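Side-chain contacts in probable dipeptidase (Pseudomonas aeruginosa, PDB 3B40), which probably hydrolyses dipeptides as a metal-dependent peptidase of the membrane dipeptidase (M19) type: residues A[97-100]-A[101-105]; A[246-249]-A[250-253]; A[334-337]-A[338-342]. The protein carries 11 engineered substitutions. All blocks are in the same frame, centred on the assembly; numbering follows the deposited sequence.

Contact 1: residues A[97-100]-A[101-105]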
# COMPACT_ATOMS: atom_id res chain seq x y z
N ILE A 97 17.36 -0.10 -7.94
CA ILE A 97 17.37 1.34 -7.74
C ILE A 97 16.79 1.69 -6.38
O ILE A 97 17.40 2.44 -5.61
CB ILE A 97 16.64 2.08 -8.90
CG1 ILE A 97 17.49 1.93 -10.19
CG2 ILE A 97 16.41 3.58 -8.54
CD1 ILE A 97 16.87 2.49 -11.40
N ARG A 98 15.62 1.12 -6.06
CA ARG A 98 14.95 1.43 -4.78
C ARG A 98 15.77 0.99 -3.57
O ARG A 98 15.88 1.73 -2.57
CB ARG A 98 13.51 0.92 -4.79
CG ARG A 98 12.62 1.83 -5.64
CD ARG A 98 11.22 1.29 -5.83
NE ARG A 98 10.34 2.36 -6.28
CZ ARG A 98 9.72 2.38 -7.46
NH1 ARG A 98 8.95 3.41 -7.78
NH2 ARG A 98 9.88 1.37 -8.33
N TYR A 99 16.42 -0.17 -3.70
CA TYR A 99 17.36 -0.64 -2.67
C TYR A 99 18.54 0.31 -2.46
O TYR A 99 18.95 0.57 -1.33
CB TYR A 99 17.89 -2.05 -3.03
CG TYR A 99 18.77 -2.63 -1.95
CD1 TYR A 99 18.21 -3.19 -0.80
CD2 TYR A 99 20.16 -2.62 -2.07
CE1 TYR A 99 19.02 -3.73 0.20
CE2 TYR A 99 20.98 -3.15 -1.06
CZ TYR A 99 20.39 -3.70 0.06
OH TYR A 99 21.16 -4.23 1.06
N LYS A 100 19.11 0.81 -3.54
CA LYS A 100 20.24 1.73 -3.43
C LYS A 100 19.82 3.06 -2.81
O LYS A 100 20.58 3.67 -2.06
CB LYS A 100 20.89 1.98 -4.79
CG LYS A 100 21.93 0.93 -5.18
CD LYS A 100 22.37 1.14 -6.63
CE LYS A 100 23.13 2.48 -6.82
NZ LYS A 100 24.61 2.32 -6.94
N ILE A 101 18.60 3.52 -3.11
CA ILE A 101 18.05 4.73 -2.48
C ILE A 101 17.97 4.61 -0.94
O ILE A 101 18.41 5.52 -0.19
CB ILE A 101 16.66 5.11 -3.08
CG1 ILE A 101 16.81 5.58 -4.53
CG2 ILE A 101 15.94 6.21 -2.21
CD1 ILE A 101 15.45 5.89 -5.23
N LEU A 102 17.44 3.48 -0.49
CA LEU A 102 17.18 3.23 0.94
C LEU A 102 18.45 3.07 1.75
O LEU A 102 18.62 3.70 2.78
CB LEU A 102 16.27 2.01 1.13
CG LEU A 102 14.83 2.14 0.58
CD1 LEU A 102 14.07 0.84 0.72
CD2 LEU A 102 14.10 3.26 1.34
N THR A 103 19.35 2.22 1.29
CA THR A 103 20.61 2.05 2.01
C THR A 103 21.45 3.33 1.87
O THR A 103 22.26 3.66 2.74
CB THR A 103 21.39 0.84 1.50
OG1 THR A 103 21.60 0.96 0.10
CG2 THR A 103 20.62 -0.46 1.77
N GLY A 104 21.25 4.05 0.77
CA GLY A 104 21.97 5.30 0.54
C GLY A 104 21.53 6.41 1.49
O GLY A 104 22.34 7.27 1.82
N MET A 105 20.26 6.40 1.91
CA MET A 105 19.70 7.39 2.84
C MET A 105 20.35 7.21 4.20
O MET A 105 20.67 8.19 4.85
CB MET A 105 18.15 7.27 3.01
CG MET A 105 17.31 7.64 1.79
SD MET A 105 15.53 7.20 1.87
CE MET A 105 15.01 8.32 3.16

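Contact 2: residues A[246-249]-A[250-253]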
# COMPACT_ATOMS: atom_id res chain seq x y z
N ASN A 246 -10.85 -3.50 -2.76
CA ASN A 246 -11.20 -3.41 -1.34
C ASN A 246 -11.56 -4.78 -0.71
O ASN A 246 -11.79 -5.76 -1.45
CB ASN A 246 -12.35 -2.39 -1.17
CG ASN A 246 -11.87 -0.94 -1.24
OD1 ASN A 246 -10.67 -0.69 -1.34
ND2 ASN A 246 -12.79 0.03 -1.09
N LEU A 247 -11.61 -4.85 0.63
CA LEU A 247 -11.79 -6.09 1.39
C LEU A 247 -13.28 -6.38 1.77
O LEU A 247 -14.01 -5.50 2.23
CB LEU A 247 -10.95 -6.02 2.67
CG LEU A 247 -9.41 -6.01 2.55
CD1 LEU A 247 -8.75 -5.81 3.89
CD2 LEU A 247 -8.93 -7.33 1.94
N SER A 248 -13.71 -7.62 1.59
CA SER A 248 -15.01 -8.06 2.08
C SER A 248 -14.81 -8.26 3.57
O SER A 248 -13.67 -8.37 4.02
CB SER A 248 -15.41 -9.38 1.44
OG SER A 248 -14.51 -10.42 1.79
N ASP A 249 -15.91 -8.30 4.32
CA ASP A 249 -15.86 -8.62 5.78
C ASP A 249 -15.15 -9.94 6.03
O ASP A 249 -14.32 -10.03 6.93
CB ASP A 249 -17.27 -8.68 6.38
CG ASP A 249 -17.94 -7.32 6.44
OD1 ASP A 249 -17.41 -6.30 5.92
OD2 ASP A 249 -19.02 -7.27 7.06
N HIS A 250 -15.44 -10.95 5.19
CA HIS A 250 -14.81 -12.26 5.35
C HIS A 250 -13.27 -12.26 5.16
O HIS A 250 -12.55 -12.93 5.87
CB HIS A 250 -15.46 -13.30 4.42
CG HIS A 250 -14.91 -14.68 4.61
ND1 HIS A 250 -14.01 -15.24 3.73
CD2 HIS A 250 -15.10 -15.60 5.59
CE1 HIS A 250 -13.67 -16.44 4.16
NE2 HIS A 250 -14.32 -16.68 5.29
N GLU A 251 -12.78 -11.48 4.18
CA GLU A 251 -11.33 -11.34 3.98
C GLU A 251 -10.66 -10.72 5.22
O GLU A 251 -9.61 -11.19 5.68
CB GLU A 251 -11.05 -10.49 2.73
CG GLU A 251 -11.32 -11.24 1.43
CD GLU A 251 -11.20 -10.37 0.19
OE1 GLU A 251 -11.96 -9.38 0.03
OE2 GLU A 251 -10.37 -10.71 -0.66
N MET A 252 -11.30 -9.69 5.76
CA MET A 252 -10.91 -9.06 7.04
C MET A 252 -10.87 -10.06 8.19
O MET A 252 -9.93 -10.08 8.99
CB MET A 252 -11.87 -7.89 7.39
CG MET A 252 -11.81 -6.61 6.52
SD MET A 252 -13.04 -5.27 6.98
CE MET A 252 -13.72 -5.15 5.36
N GLN A 253 -11.88 -10.93 8.28
CA GLN A 253 -11.90 -11.93 9.36
C GLN A 253 -10.71 -12.88 9.25
O GLN A 253 -10.11 -13.25 10.25
CB GLN A 253 -13.20 -12.74 9.34
CG GLN A 253 -14.42 -12.00 9.95
CD GLN A 253 -14.15 -11.52 11.38
OE1 GLN A 253 -13.94 -12.33 12.30
NE2 GLN A 253 -14.15 -10.18 11.57
O HOH W 1 -12.69 -8.37 -2.30

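Contact 3: residues A[334-337]-A[338-342]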
# COMPACT_ATOMS: atom_id res chain seq x y z
N GLY A 334 -12.03 12.92 2.10
CA GLY A 334 -11.33 13.61 3.18
C GLY A 334 -11.08 12.74 4.40
O GLY A 334 -11.21 11.52 4.35
N LEU A 335 -10.74 13.39 5.51
CA LEU A 335 -10.52 12.70 6.77
C LEU A 335 -11.78 12.03 7.28
O LEU A 335 -11.70 11.01 7.96
CB LEU A 335 -9.94 13.66 7.85
CG LEU A 335 -8.50 14.15 7.61
CD1 LEU A 335 -8.14 15.32 8.52
CD2 LEU A 335 -7.45 13.03 7.72
N LYS A 336 -12.95 12.56 6.94
CA LYS A 336 -14.19 11.94 7.40
C LYS A 336 -14.26 10.50 6.89
O LYS A 336 -14.50 9.58 7.66
CB LYS A 336 -15.42 12.71 6.90
CG LYS A 336 -16.78 12.01 7.24
CD LYS A 336 -17.97 12.70 6.60
CE LYS A 336 -19.31 12.01 6.97
NZ LYS A 336 -19.31 10.56 6.50
N GLU A 337 -14.05 10.33 5.59
CA GLU A 337 -14.10 9.01 4.93
C GLU A 337 -13.00 8.06 5.40
O GLU A 337 -13.24 6.88 5.64
CB GLU A 337 -14.01 9.20 3.42
CG GLU A 337 -15.31 9.75 2.81
CD GLU A 337 -15.39 11.26 2.74
OE1 GLU A 337 -14.51 11.97 3.27
OE2 GLU A 337 -16.37 11.74 2.12
N LEU A 338 -11.79 8.59 5.55
CA LEU A 338 -10.72 7.78 6.06
C LEU A 338 -11.09 7.19 7.42
O LEU A 338 -10.88 6.00 7.66
CB LEU A 338 -9.40 8.58 6.15
CG LEU A 338 -8.26 7.74 6.73
CD1 LEU A 338 -8.03 6.41 5.98
CD2 LEU A 338 -6.97 8.56 6.84
N VAL A 339 -11.62 8.01 8.31
CA VAL A 339 -11.95 7.49 9.66
C VAL A 339 -13.24 6.65 9.69
O VAL A 339 -13.38 5.75 10.52
CB VAL A 339 -11.89 8.60 10.72
CG1 VAL A 339 -12.36 8.10 12.11
CG2 VAL A 339 -10.45 9.10 10.80
N ASP A 340 -14.19 6.96 8.81
CA ASP A 340 -15.35 6.04 8.60
C ASP A 340 -14.82 4.63 8.30
O ASP A 340 -15.29 3.64 8.88
CB ASP A 340 -16.15 6.49 7.40
CG ASP A 340 -17.03 7.69 7.69
OD1 ASP A 340 -17.20 8.11 8.86
OD2 ASP A 340 -17.58 8.21 6.69
N ALA A 341 -13.83 4.55 7.40
CA ALA A 341 -13.22 3.28 7.04
C ALA A 341 -12.53 2.66 8.25
O ALA A 341 -12.67 1.45 8.50
CB ALA A 341 -12.26 3.45 5.89
N ILE A 342 -11.80 3.46 9.02
CA ILE A 342 -11.21 2.95 10.26
C ILE A 342 -12.29 2.42 11.22
O ILE A 342 -12.16 1.31 11.75
CB ILE A 342 -10.31 4.02 10.96
CG1 ILE A 342 -9.10 4.37 10.02
CG2 ILE A 342 -9.87 3.55 12.35
CD1 ILE A 342 -8.17 5.48 10.53
O HOH W 2 -18.71 10.10 9.38

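Contact 1: residues A[97-100]-A[101-105]
Thr103 lays its methyl group over one face of the Tyr99 ring, one helical turn further along. CG2 of Thr103 stands 4.0 Å from the centroid of the Tyr99 ring and 22° off the ring normal, which meets the criteria for a CH-pi contact. The methyl is displaced toward the rim, and the nearest ring atom is the phenol carbon: Thr103 CG2 to Tyr99 CZ is 3.7 Å. Two torsions bring the groups together. With CG of Tyr99 anti to the backbone N (chi1 -175°), the ring lies on the carbonyl side of its residue and leans along the helix toward Thr103. In Thr103, OG1 sits between N and the carbonyl carbon, which leaves CG2 facing the ring and OG1 3.0 Å from Tyr99 O. That carbonyl also accepts Thr103 N at 3.1 Å in a nearly straight bond (176° at the hydrogen).

Round the helix, Ile97 and Ile101 meet through the ends of their branches, Ile97 CG2 lying 4.1 Å from Ile101 CD1. Leu102 bends back over the preceding turn, its CG 3.3 Å from Arg98 O, the carbonyl that also receives Leu102 N.

In the second shell, Arg156 makes a cation-pi contact with Tyr99, while Arg98 turns its guanidinium group away to bond Val31 O and Phe68 O. Leu102 packs on Leu65 and Ile67 of strand 62-68 and on Ile133 of strand 131-138. These contacts lay one side of helix 87-108 against neighbouring parallel strands, the helix-on-strand packing of the TIM-barrel fold to which the M19 dipeptidases belong.

Contact 2: residues A[246-249]-A[250-253]
One carboxylate oxygen of Glu251 is gripped from the backbone and through water at once, at the start of helix 249-257. Ser248 N donates to Glu251 OE1 at 2.9 Å, almost straight (174° at the hydrogen), and reaches the oxygen on its anti lone pair, away from OE2. Water 1 lies 2.6 Å from the same Glu251 OE1 and 2.9 Å from Asn246 O, bridging the two acceptors, though other acceptors nearby compete for its protons.

The return bond runs from Glu251 N to Ser248 OG, 3.1 Å long. With Ser248 as N-cap, these reciprocal bonds form a capping box. Ser248 OG lies between its own backbone N and carbonyl carbon (chi1 64°), the rotation that turns it to the amide of Glu251. The other carboxylate oxygen, OE2, bonds Thr216 OG1, so both carboxylate oxygens are bonded.

An apolar layer accompanies the cap. Leu247 CD2 lies 3.9 Å from Glu251 CB, beside the aliphatic part of that side chain, and Leu247 CB is 4.0 Å from Met252 CE. The bend at chi3 of Met252 (-125°) folds this methyl back toward the loop, where Met252 CE lies 3.2 Å from Leu247 O. Both Leu247 and Met252 pack on Ile262 of strand 261-265, and Met252 also touches Tyr344 and Val349 of helix 335-349.

Contact 3: residues A[334-337]-A[338-342]
The first turns of helix 335-349 carry an i to i+4 salt bridge on their outer side, from Lys336 to Asp340. Lys336 NZ stands 2.9 Å from Asp340 OD2 and meets it on the syn lone pair, the side facing OD1. The lysine starts with CG anti to its own N (chi1 175°), stays extended as far as CE and turns only at chi4 (-61°), which swings the ammonium over to the aspartate. Water 2 joins the same two groups by a second route: it donates to Asp340 OD1 at 2.6 Å and accepts a weak bond from Lys336 NZ. OD1 is also held by Arg385 of helix 375-385 in a salt bridge, and Arg385 reaches Lys336 O as well, so both carboxylate oxygens have a cationic partner, which would be expected to favour the ionised form of Asp340.

Gly334 is the N-cap and brings no side chain to the helix start. Glu337 folds back from three residues further on, and its OE1 accepts Gly334 N at 2.9 Å. The donor comes from well above the carboxylate plane, 52° out of it, as the bend at chi2 of Glu337 presents the flat group to it. This is the side-chain-to-backbone half of a capping box, with no cap side chain to return the bond. The second oxygen of Glu337, OE2, forms a salt bridge with Arg272.

Backbone bonds knit the turn beneath: Leu338 N to Gly334 O is 3.2 Å, and Asp340 N to Lys336 O 2.9 Å. Leu338 and Ala341 pack on Val264 of strand 261-265, while Val339 packs on Glu381 and Arg385.

Overall arrangement
The three contacts belong to three different helices around the curled parallel sheet, contacts 2 and 3 at their N-terminal starts. Contacts 2 and 3 are neighbours, with centres 17 Å apart and nearest atoms about 7 Å apart; strand 261-265 packs against both, and Tyr344, further along the helix of contact 3, bonds Asp249 of contact 2. Contact 1 sits across the chain's centre, its own centre 34 Å from that of contact 2 and 33 Å from that of contact 3. None of the three supplies a ligand to the bound metals: a calcium ion lies about 11 Å from the side chain of Ile97, and a cadmium ion about 9 Å from that of Gln253.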